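PDB 3DZ1: dihydrodipicolinate synthase from Rhodopseudomonas palustris, which probably condenses pyruvate with aspartate semialdehyde to 4-hydroxy-tetrahydrodipicolinate, an early step of lysine biosynthesis. Local coordinates for residues Ala10-Ile15 with Val41-Val46; Ser195-Asn200 with Gly215-Tyr220. One frame throughout, in Å; residues are numbered along the deposited sequence.

Contact 1: Ala10-Ile15 with Val41-Val46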
ATOM      1  N   ALA A  10      30.001  -4.447 -17.015  1.00  9.92           N
ATOM      2  CA  ALA A  10      30.385  -5.012 -15.729  1.00 10.70           C
ATOM      3  C   ALA A  10      31.184  -4.002 -14.916  1.00 11.09           C
ATOM      4  O   ALA A  10      31.365  -2.860 -15.333  1.00 14.31           O
ATOM      5  CB  ALA A  10      31.213  -6.276 -15.945  1.00 10.07           C
ATOM      6  N   GLY A  11      31.664  -4.429 -13.753  1.00 10.57           N
ATOM      7  CA  GLY A  11      32.447  -3.532 -12.928  1.00 10.69           C
ATOM      8  C   GLY A  11      31.615  -2.693 -11.982  1.00 11.27           C
ATOM      9  O   GLY A  11      30.611  -3.151 -11.443  1.00 13.17           O
ATOM     10  N   THR A  12      32.028  -1.450 -11.783  1.00 10.95           N
ATOM     11  CA  THR A  12      31.314  -0.571 -10.875  1.00 11.88           C
ATOM     12  C   THR A  12      30.759   0.669 -11.564  1.00 11.41           C
ATOM     13  O   THR A  12      31.500   1.422 -12.191  1.00 10.41           O
ATOM     14  CB  THR A  12      32.240  -0.130  -9.714  1.00 11.62           C
ATOM     15  OG1 THR A  12      32.759  -1.290  -9.046  1.00 14.00           O
ATOM     16  CG2 THR A  12      31.478   0.731  -8.712  1.00 13.10           C
ATOM     17  N   PHE A  13      29.447   0.864 -11.460  1.00 10.19           N
ATOM     18  CA  PHE A  13      28.793   2.040 -12.021  1.00 10.44           C
ATOM     19  C   PHE A  13      28.383   2.910 -10.841  1.00 11.20           C
ATOM     20  O   PHE A  13      27.640   2.468  -9.970  1.00 12.75           O
ATOM     21  CB  PHE A  13      27.541   1.660 -12.821  1.00 12.75           C
ATOM     22  CG  PHE A  13      27.821   1.295 -14.252  1.00 14.54           C
ATOM     23  CD1 PHE A  13      28.617   0.197 -14.562  1.00 14.85           C
ATOM     24  CD2 PHE A  13      27.280   2.048 -15.290  1.00 15.88           C
ATOM     25  CE1 PHE A  13      28.873  -0.150 -15.890  1.00 16.46           C
ATOM     26  CE2 PHE A  13      27.528   1.713 -16.626  1.00 16.63           C
ATOM     27  CZ  PHE A  13      28.327   0.612 -16.925  1.00 15.54           C
ATOM     28  N   ALA A  14      28.859   4.147 -10.804  1.00 10.00           N
ATOM     29  CA  ALA A  14      28.515   5.031  -9.700  1.00  8.82           C
ATOM     30  C   ALA A  14      27.192   5.756  -9.945  1.00 10.63           C
ATOM     31  O   ALA A  14      26.953   6.265 -11.031  1.00 11.30           O
ATOM     32  CB  ALA A  14      29.637   6.044  -9.483  1.00  7.63           C
ATOM     33  N   ILE A  15      26.324   5.786  -8.939  1.00  8.88           N
ATOM     34  CA  ILE A  15      25.057   6.500  -9.068  1.00  9.07           C
ATOM     35  C   ILE A  15      25.354   7.901  -8.555  1.00  9.50           C
ATOM     36  O   ILE A  15      25.601   8.103  -7.365  1.00  8.74           O
ATOM     37  CB  ILE A  15      23.943   5.874  -8.217  1.00  8.73           C
ATOM     38  CG1 ILE A  15      23.751   4.405  -8.610  1.00  9.52           C
ATOM     39  CG2 ILE A  15      22.640   6.650  -8.432  1.00  9.43           C
ATOM     40  CD1 ILE A  15      22.725   3.665  -7.773  1.00  9.69           C
ATOM     41  N   VAL A  41      38.991   6.621 -10.151  1.00 11.42           N
ATOM     42  CA  VAL A  41      39.014   5.453  -9.273  1.00 11.93           C
ATOM     43  C   VAL A  41      38.631   4.112  -9.905  1.00 11.99           C
ATOM     44  O   VAL A  41      38.489   3.111  -9.200  1.00 11.68           O
ATOM     45  CB  VAL A  41      38.138   5.688  -8.013  1.00 10.48           C
ATOM     46  CG1 VAL A  41      38.612   6.938  -7.290  1.00 12.20           C
ATOM     47  CG2 VAL A  41      36.668   5.799  -8.395  1.00 10.85           C
ATOM     48  N   GLY A  42      38.457   4.086 -11.224  1.00 11.60           N
ATOM     49  CA  GLY A  42      38.139   2.831 -11.887  1.00 11.86           C
ATOM     50  C   GLY A  42      36.689   2.486 -12.181  1.00 12.62           C
ATOM     51  O   GLY A  42      36.395   1.340 -12.528  1.00 11.12           O
ATOM     52  N   CYS A  43      35.777   3.445 -12.043  1.00  8.68           N
ATOM     53  CA  CYS A  43      34.368   3.183 -12.336  1.00  9.15           C
ATOM     54  C   CYS A  43      34.198   2.993 -13.844  1.00  9.13           C
ATOM     55  O   CYS A  43      34.834   3.692 -14.634  1.00  9.74           O
ATOM     56  CB  CYS A  43      33.492   4.349 -11.866  1.00  7.43           C
ATOM     57  SG  CYS A  43      33.306   4.478 -10.071  1.00 11.39           S
ATOM     58  N   GLU A  44      33.349   2.046 -14.239  1.00  8.28           N
ATOM     59  CA  GLU A  44      33.109   1.780 -15.652  1.00  7.91           C
ATOM     60  C   GLU A  44      31.992   2.661 -16.197  1.00  8.84           C
ATOM     61  O   GLU A  44      31.881   2.871 -17.408  1.00  9.52           O
ATOM     62  CB  GLU A  44      32.743   0.306 -15.866  1.00 12.06           C
ATOM     63  CG  GLU A  44      32.377  -0.028 -17.309  1.00 18.31           C
ATOM     64  CD  GLU A  44      32.484  -1.511 -17.628  1.00 23.99           C
ATOM     65  OE1 GLU A  44      33.567  -2.092 -17.370  1.00 26.40           O
ATOM     66  OE2 GLU A  44      31.496  -2.094 -18.145  1.00 22.46           O
ATOM     67  N   GLY A  45      31.163   3.182 -15.303  1.00  9.21           N
ATOM     68  CA  GLY A  45      30.070   4.020 -15.750  1.00  9.05           C
ATOM     69  C   GLY A  45      29.463   4.859 -14.653  1.00  9.20           C
ATOM     70  O   GLY A  45      29.853   4.763 -13.486  1.00  8.15           O
ATOM     71  N   VAL A  46      28.500   5.688 -15.039  1.00  7.85           N
ATOM     72  CA  VAL A  46      27.824   6.566 -14.101  1.00  7.82           C
ATOM     73  C   VAL A  46      26.343   6.611 -14.448  1.00  7.44           C
ATOM     74  O   VAL A  46      25.978   6.689 -15.620  1.00  8.12           O
ATOM     75  CB  VAL A  46      28.400   8.008 -14.176  1.00  9.45           C
ATOM     76  CG1 VAL A  46      27.798   8.878 -13.075  1.00 10.20           C
ATOM     77  CG2 VAL A  46      29.922   7.974 -14.055  1.00  9.34           C
TER
HETATM   78  O   HOH W   1      34.758  -0.756 -12.652  1.00 14.17           O

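Contact 2: Ser195-Asn200 with Gly215-Tyr220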
ATOM      1  N   SER A 195      23.353  -8.107 -18.450  1.00  7.19           N
ATOM      2  CA  SER A 195      24.235  -7.612 -17.408  1.00  7.04           C
ATOM      3  C   SER A 195      23.420  -7.465 -16.133  1.00  7.42           C
ATOM      4  O   SER A 195      22.256  -7.047 -16.166  1.00  6.03           O
ATOM      5  CB  SER A 195      24.830  -6.253 -17.801  1.00  8.13           C
ATOM      6  OG  SER A 195      25.621  -5.708 -16.748  1.00  8.75           O
ATOM      7  N   ILE A 196      24.019  -7.845 -15.013  1.00  6.48           N
ATOM      8  CA  ILE A 196      23.343  -7.713 -13.735  1.00  7.01           C
ATOM      9  C   ILE A 196      24.231  -6.917 -12.788  1.00  8.30           C
ATOM     10  O   ILE A 196      25.275  -7.396 -12.348  1.00  8.39           O
ATOM     11  CB  ILE A 196      23.021  -9.090 -13.103  1.00  5.60           C
ATOM     12  CG1 ILE A 196      22.047  -9.868 -13.998  1.00  6.50           C
ATOM     13  CG2 ILE A 196      22.403  -8.887 -11.716  1.00  6.29           C
ATOM     14  CD1 ILE A 196      21.629 -11.241 -13.434  1.00  8.77           C
ATOM     15  N   LEU A 197      23.829  -5.681 -12.511  1.00  7.01           N
ATOM     16  CA  LEU A 197      24.570  -4.827 -11.590  1.00  6.16           C
ATOM     17  C   LEU A 197      23.657  -4.676 -10.388  1.00  7.70           C
ATOM     18  O   LEU A 197      22.455  -4.438 -10.534  1.00  7.78           O
ATOM     19  CB  LEU A 197      24.871  -3.465 -12.214  1.00  6.38           C
ATOM     20  CG  LEU A 197      25.777  -3.471 -13.448  1.00  5.56           C
ATOM     21  CD1 LEU A 197      26.208  -2.048 -13.740  1.00  6.92           C
ATOM     22  CD2 LEU A 197      27.007  -4.354 -13.207  1.00  8.45           C
ATOM     23  N   CYS A 198      24.229  -4.810  -9.201  1.00  7.31           N
ATOM     24  CA  CYS A 198      23.441  -4.762  -7.984  1.00  8.70           C
ATOM     25  C   CYS A 198      23.378  -3.446  -7.242  1.00  8.75           C
ATOM     26  O   CYS A 198      24.321  -2.648  -7.257  1.00  8.96           O
ATOM     27  CB  CYS A 198      23.916  -5.869  -7.050  1.00  8.67           C
ATOM     28  SG  CYS A 198      23.819  -7.488  -7.854  1.00 12.20           S
ATOM     29  N   GLY A 199      22.241  -3.242  -6.582  1.00  8.70           N
ATOM     30  CA  GLY A 199      22.020  -2.029  -5.826  1.00  9.03           C
ATOM     31  C   GLY A 199      21.602  -2.270  -4.389  1.00  8.39           C
ATOM     32  O   GLY A 199      22.268  -2.991  -3.646  1.00  8.02           O
ATOM     33  N   ASN A 200      20.479  -1.671  -4.006  1.00  8.32           N
ATOM     34  CA  ASN A 200      19.970  -1.760  -2.639  1.00  7.53           C
ATOM     35  C   ASN A 200      21.066  -1.350  -1.663  1.00  9.74           C
ATOM     36  O   ASN A 200      21.327  -2.040  -0.676  1.00  9.03           O
ATOM     37  CB  ASN A 200      19.470  -3.174  -2.309  1.00  9.35           C
ATOM     38  CG  ASN A 200      18.739  -3.229  -0.972  1.00  9.20           C
ATOM     39  OD1 ASN A 200      18.099  -2.261  -0.575  1.00  9.96           O
ATOM     40  ND2 ASN A 200      18.821  -4.361  -0.286  1.00  9.27           N
ATOM     41  N   GLY A 215      28.607  -6.878 -11.400  1.00  7.27           N
ATOM     42  CA  GLY A 215      29.191  -5.769 -10.681  1.00  7.14           C
ATOM     43  C   GLY A 215      28.173  -5.019  -9.856  1.00  8.81           C
ATOM     44  O   GLY A 215      27.125  -5.562  -9.484  1.00  7.86           O
ATOM     45  N   ALA A 216      28.476  -3.757  -9.581  1.00  8.98           N
ATOM     46  CA  ALA A 216      27.600  -2.931  -8.766  1.00  9.44           C
ATOM     47  C   ALA A 216      27.251  -1.585  -9.385  1.00  9.93           C
ATOM     48  O   ALA A 216      28.053  -0.988 -10.106  1.00 10.01           O
ATOM     49  CB  ALA A 216      28.255  -2.693  -7.407  1.00 11.32           C
HETATM   50  N   MSE A 217      26.035  -1.130  -9.112  1.00  9.55           N
HETATM   51  CA  MSE A 217      25.592   0.189  -9.540  1.00  9.25           C
HETATM   52  C   MSE A 217      25.304   0.757  -8.163  1.00 11.24           C
HETATM   53  O   MSE A 217      24.240   0.518  -7.584  1.00 10.15           O
HETATM   54  CB  MSE A 217      24.319   0.143 -10.378  1.00  9.36           C
HETATM   55  CG  MSE A 217      23.997   1.518 -10.955  1.00 12.18           C
HETATM   56 SE   MSE A 217      22.438   1.572 -12.083  1.00 21.46          SE
HETATM   57  CE  MSE A 217      23.149   0.611 -13.588  1.00 16.35           C
ATOM     58  N   THR A 218      26.275   1.501  -7.644  1.00 12.49           N
ATOM     59  CA  THR A 218      26.213   2.024  -6.290  1.00 13.88           C
ATOM     60  C   THR A 218      26.229   3.529  -6.065  1.00 10.98           C
ATOM     61  O   THR A 218      26.937   4.268  -6.742  1.00 10.44           O
ATOM     62  CB  THR A 218      27.380   1.432  -5.470  1.00 14.72           C
ATOM     63  OG1 THR A 218      27.392   2.006  -4.161  1.00 15.36           O
ATOM     64  CG2 THR A 218      28.709   1.726  -6.157  1.00 14.40           C
ATOM     65  N   GLY A 219      25.446   3.955  -5.077  1.00 11.81           N
ATOM     66  CA  GLY A 219      25.390   5.353  -4.695  1.00 11.13           C
ATOM     67  C   GLY A 219      26.229   5.539  -3.435  1.00 12.39           C
ATOM     68  O   GLY A 219      26.282   6.629  -2.866  1.00 11.11           O
ATOM     69  N   TYR A 220      26.888   4.465  -3.001  1.00 11.13           N
ATOM     70  CA  TYR A 220      27.735   4.493  -1.805  1.00 12.95           C
ATOM     71  C   TYR A 220      28.833   5.553  -1.938  1.00 12.58           C
ATOM     72  O   TYR A 220      29.458   5.677  -2.997  1.00 12.13           O
ATOM     73  CB  TYR A 220      28.357   3.108  -1.585  1.00 13.76           C
ATOM     74  CG  TYR A 220      29.203   2.988  -0.337  1.00 14.08           C
ATOM     75  CD1 TYR A 220      28.712   3.385   0.910  1.00 14.98           C
ATOM     76  CD2 TYR A 220      30.492   2.459  -0.399  1.00 15.25           C
ATOM     77  CE1 TYR A 220      29.488   3.258   2.063  1.00 15.03           C
ATOM     78  CE2 TYR A 220      31.273   2.326   0.745  1.00 15.01           C
ATOM     79  CZ  TYR A 220      30.767   2.727   1.972  1.00 14.80           C
ATOM     80  OH  TYR A 220      31.545   2.589   3.099  1.00 13.01           O
TER

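Contact 1: Ala10-Ile15 with Val41-Val46
F13 lies with one face of its ring on the backbone of G45, and the two residues form a parallel bridge between neighbouring strands. F13 CB passes G45 O at 3.9 Å. The ring then turns over the glycine because CG stands beside the backbone N, anti to the carbonyl carbon (chi1 -86°). CD2 and CE2 both lie over G45 CA, CD2 at 3.4 Å. This is a CH-pi contact: G45 CA sits 3.7 Å from the F13 ring centroid, near the ring normal. CE1 turns to E44 and meets its CG at 3.8 Å, and CZ reaches both G45 CA and E44 CG. A side chain on G45 would run into the ring, so the glycine makes its room. Cutting F13 back to an alanine removes the ring and would probably leave a gap over G45 CA and the CG of E44, both losing their aromatic cover.

E44 extends back along the first strand, and A10 N gives its OE2 a nearly straight bond (3.0 Å, 173°) from above the carboxylate plane. Backbone bonds run from E44 N to T12 O (2.8 Å) and from A14 N to G45 O (2.9 Å), while a water links T12 N to G42 O. On the other face A14 CB touches C43 SG. That face is covered by Y38 of helix 28-40, which ends in a Schellman motif with G42 as C-prime residue; F13 instead reaches I80 of strand 78-82. The contact joins the two strands of the right-handed beta-alpha-beta unit 11-15, 28-40, 45-48 of the barrel.

Contact 2: Ser195-Asn200 with Gly215-Tyr220
The last two strands of the TIM barrel, 195-198 and 215-218, meet here, with L197 paired to G215 and C198 to A216 in parallel register. Two backbone bonds flank C198: its N gives to G215 O (3.0 Å), and its O takes M217 N (2.9 Å). The short strands are strongly splayed, their N-to-C directions 51° apart. L197 CA adds a weaker C-H...O contact to G215 O.

L197 and M217, a selenomethionine in this model, carry the side-chain packing. L197 CD2 lies over the G215 backbone, 3.5 Å from G215 N, where a beta carbon on that glycine would be tight. The other branch, CD1, meets CE of M217 at 4.1 Å, and nearer the backbone the CB atoms of L197 and M217 also lie 4.1 Å apart. The two chains cross at about a right angle. M217 leaves the strand extended and then bends at its last torsion (chi3 -71°), which brings the methyl group back to the leucine. M167 touches both side chains. On the opposite face A216 CB rests near C198 O, and C198 packs on A213.

At the end of the strand T218 OG1 accepts from Y220 N at 2.8 Å, an ST turn that starts the loop toward helix 223-234. M217 is predicted to bind pyruvate and touches K169 of strand 165-170, an arrangement consistent with the barrel-end active site of the DapA family.

Overall arrangement
The two contacts flank the seam that closes the eight-stranded barrel, where its first strand, 11-15, lies beside its last, 215-218; their centres are 9 Å apart. Probable backbone hydrogen bonds join them: F13 N to A216 O and I15 N to T218 O, both 2.7 Å. Contact 1 joins strand 11-15 to the second strand, and contact 2 joins strand 215-218 to the seventh. Inside the barrel the side chains meet as well, F13 CD1 lying 3.4 Å from L197 CD1. The F13 side chain also comes within about 4 Å of that of M217, which places contact 1 right next to the predicted pyruvate site in contact 2.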